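Long-range contact in extracellular protein 11-1 (Passalora fulva, PDB 6ZUQ), which is a secreted zinc-binding protein of a plant-pathogenic fungus and probably acts outside the fungal cell during infection: residues A8-W13 and Q79-R84. Sequence-based numbering, arbitrary orientation.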
loop_
_atom_site.group_PDB
_atom_site.type_symbol
_atom_site.label_atom_id
_atom_site.label_comp_id
_atom_site.label_asym_id
_atom_site.label_seq_id
_atom_site.Cartn_x
_atom_site.Cartn_y
_atom_site.Cartn_z
ATOM N N ALA A 8 10.996 -5.383 -6.283
ATOM C CA ALA A 8 9.871 -5.850 -5.466
ATOM C C ALA A 8 9.450 -4.637 -4.635
ATOM O O ALA A 8 10.305 -3.891 -4.172
ATOM C CB ALA A 8 10.237 -6.987 -4.582
ATOM N N VAL A 9 8.146 -4.396 -4.527
ATOM C CA VAL A 9 7.642 -3.206 -3.787
ATOM C C VAL A 9 6.732 -3.697 -2.663
ATOM O O VAL A 9 5.727 -4.379 -2.922
ATOM C CB VAL A 9 6.907 -2.220 -4.704
ATOM C CG1 VAL A 9 6.391 -1.020 -3.885
ATOM C CG2 VAL A 9 7.784 -1.759 -5.871
ATOM N N ALA A 10 7.047 -3.321 -1.438
ATOM C CA ALA A 10 6.171 -3.532 -0.267
ATOM C C ALA A 10 5.091 -2.448 -0.273
ATOM O O ALA A 10 5.409 -1.293 -0.220
ATOM C CB ALA A 10 6.998 -3.547 0.988
ATOM N N LEU A 11 3.842 -2.824 -0.346
ATOM C CA LEU A 11 2.681 -1.880 -0.440
ATOM C C LEU A 11 1.784 -2.011 0.799
ATOM O O LEU A 11 1.539 -3.125 1.287
ATOM C CB LEU A 11 1.846 -2.176 -1.689
ATOM C CG LEU A 11 2.558 -2.035 -3.018
ATOM C CD1 LEU A 11 1.847 -2.817 -4.106
ATOM C CD2 LEU A 11 2.668 -0.561 -3.432
ATOM N N LYS A 12 1.256 -0.894 1.225
ATOM C CA LYS A 12 0.314 -0.890 2.366
ATOM C C LYS A 12 -0.791 0.151 2.193
ATOM O O LYS A 12 -0.504 1.320 1.971
ATOM C CB LYS A 12 1.051 -0.778 3.709
ATOM C CG LYS A 12 0.074 -0.782 4.870
ATOM C CD LYS A 12 0.731 -1.128 6.156
ATOM C CE LYS A 12 1.458 0.002 6.762
ATOM N NZ LYS A 12 1.644 -0.331 8.197
ATOM N N TRP A 13 -2.010 -0.295 2.310
ATOM C CA TRP A 13 -3.243 0.515 2.240
ATOM C C TRP A 13 -3.647 0.810 3.689
ATOM O O TRP A 13 -3.711 -0.111 4.497
ATOM C CB TRP A 13 -4.306 -0.255 1.479
ATOM C CG TRP A 13 -5.603 0.456 1.304
ATOM C CD1 TRP A 13 -6.021 1.139 0.193
ATOM C CD2 TRP A 13 -6.701 0.531 2.248
ATOM N NE1 TRP A 13 -7.304 1.575 0.355
ATOM C CE2 TRP A 13 -7.728 1.267 1.627
ATOM C CE3 TRP A 13 -6.904 0.039 3.538
ATOM C CZ2 TRP A 13 -8.940 1.527 2.255
ATOM C CZ3 TRP A 13 -8.103 0.292 4.162
ATOM C CH2 TRP A 13 -9.110 1.013 3.518
ATOM N N GLN A 79 -1.413 -5.062 3.896
ATOM C CA GLN A 79 -0.087 -5.012 3.247
ATOM C C GLN A 79 0.156 -6.236 2.390
ATOM O O GLN A 79 -0.326 -7.332 2.683
ATOM C CB GLN A 79 1.017 -4.751 4.245
ATOM C CG GLN A 79 1.278 -5.876 5.214
ATOM C CD GLN A 79 2.095 -5.358 6.390
ATOM O OE1 GLN A 79 1.548 -4.771 7.355
ATOM N NE2 GLN A 79 3.391 -5.605 6.328
ATOM N N ALA A 80 0.894 -6.031 1.325
ATOM C CA ALA A 80 1.309 -7.087 0.389
ATOM C C ALA A 80 2.509 -6.612 -0.394
ATOM O O ALA A 80 2.714 -5.407 -0.540
ATOM C CB ALA A 80 0.125 -7.493 -0.510
ATOM N N THR A 81 3.236 -7.546 -0.984
ATOM C CA THR A 81 4.388 -7.239 -1.836
ATOM C C THR A 81 4.020 -7.414 -3.297
ATOM O O THR A 81 3.506 -8.460 -3.667
ATOM C CB THR A 81 5.554 -8.125 -1.452
ATOM O OG1 THR A 81 5.961 -7.760 -0.141
ATOM C CG2 THR A 81 6.720 -7.932 -2.365
ATOM N N ALA A 82 4.310 -6.413 -4.123
ATOM C CA ALA A 82 4.260 -6.558 -5.603
ATOM C C ALA A 82 5.627 -7.171 -5.950
ATOM O O ALA A 82 6.606 -6.488 -5.808
ATOM C CB ALA A 82 4.011 -5.219 -6.281
ATOM N N TRP A 83 5.654 -8.446 -6.295
ATOM C CA TRP A 83 6.910 -9.202 -6.565
ATOM C C TRP A 83 7.782 -8.563 -7.649
ATOM O O TRP A 83 9.026 -8.503 -7.449
ATOM C CB TRP A 83 6.608 -10.658 -6.886
ATOM C CG TRP A 83 6.086 -11.467 -5.734
ATOM C CD1 TRP A 83 4.877 -12.095 -5.676
ATOM C CD2 TRP A 83 6.722 -11.710 -4.468
ATOM N NE1 TRP A 83 4.733 -12.709 -4.475
ATOM C CE2 TRP A 83 5.833 -12.486 -3.700
ATOM C CE3 TRP A 83 7.936 -11.295 -3.880
ATOM C CZ2 TRP A 83 6.135 -12.913 -2.395
ATOM C CZ3 TRP A 83 8.235 -11.694 -2.587
ATOM C CH2 TRP A 83 7.339 -12.477 -1.848
ATOM N N ARG A 84 7.207 -8.119 -8.757
ATOM C CA ARG A 84 8.053 -7.629 -9.888
ATOM C C ARG A 84 7.434 -6.376 -10.489
ATOM O O ARG A 84 6.326 -6.427 -11.046
ATOM C CB ARG A 84 8.228 -8.705 -10.979
ATOM C CG ARG A 84 8.590 -10.075 -10.411
ATOM C CD ARG A 84 8.683 -11.181 -11.455
ATOM N NE ARG A 84 8.880 -12.479 -10.830
ATOM C CZ ARG A 84 10.043 -12.916 -10.397
ATOM N NH1 ARG A 84 11.130 -12.201 -10.579
ATOM N NH2 ARG A 84 10.140 -14.111 -9.855
#
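Val-9 and Leu-11 pair with Ala-82 and Ala-80 through four backbone hydrogen bonds, and the axes of 8-13 and 79-82 run antiparallel at 161°, 4.6 Å apart at closest approach. These segments lie on the two central strands, 6-20 and 71-86, of a four-stranded antiparallel sheet; strand 127-138 bonds along the far side of 8-13, through Phe-132 and Arg-130 among others. Val-9 and Ala-82 form a hydrogen-bonded pair, with Ala-82 N to Val-9 O at 2.8 Å, and so do Leu-11 and Ala-80.

On the face bearing Val-9, Leu-11, Ala-80 and Ala-82, all buried, small methyls sit beside branched side chains. Leu-11 turns its CG away from its carbonyl carbon (chi1 -61°), and its CD1 reaches diagonally to Ala-82 CB at 3.9 Å. Helices 31-39 and 101-109 pack on this side, with Phe-38 against Ala-80 and Thr-105 against Leu-11.

The other face carries Ala-10, Lys-12, Gln-79 and Thr-81. Here the chains of Lys-12 and Gln-79 run alongside each other off the sheet: Lys-12 CD passes 3.9 Å from Gln-79 OE1, a van der Waals contact of a methylene with the amide oxygen. Beyond Ala-82 the strand bends at Trp-83; within 79-84, Thr-81 CG2 rests over the Trp-83 indole, near the edge of the ring system. Across the segments, the Trp-83 carbonyl receives a CA-H...O contact from Ala-8 CA at 3.4 Å, and Ala-8 CB lies 3.5 Å from the same Trp-83 O.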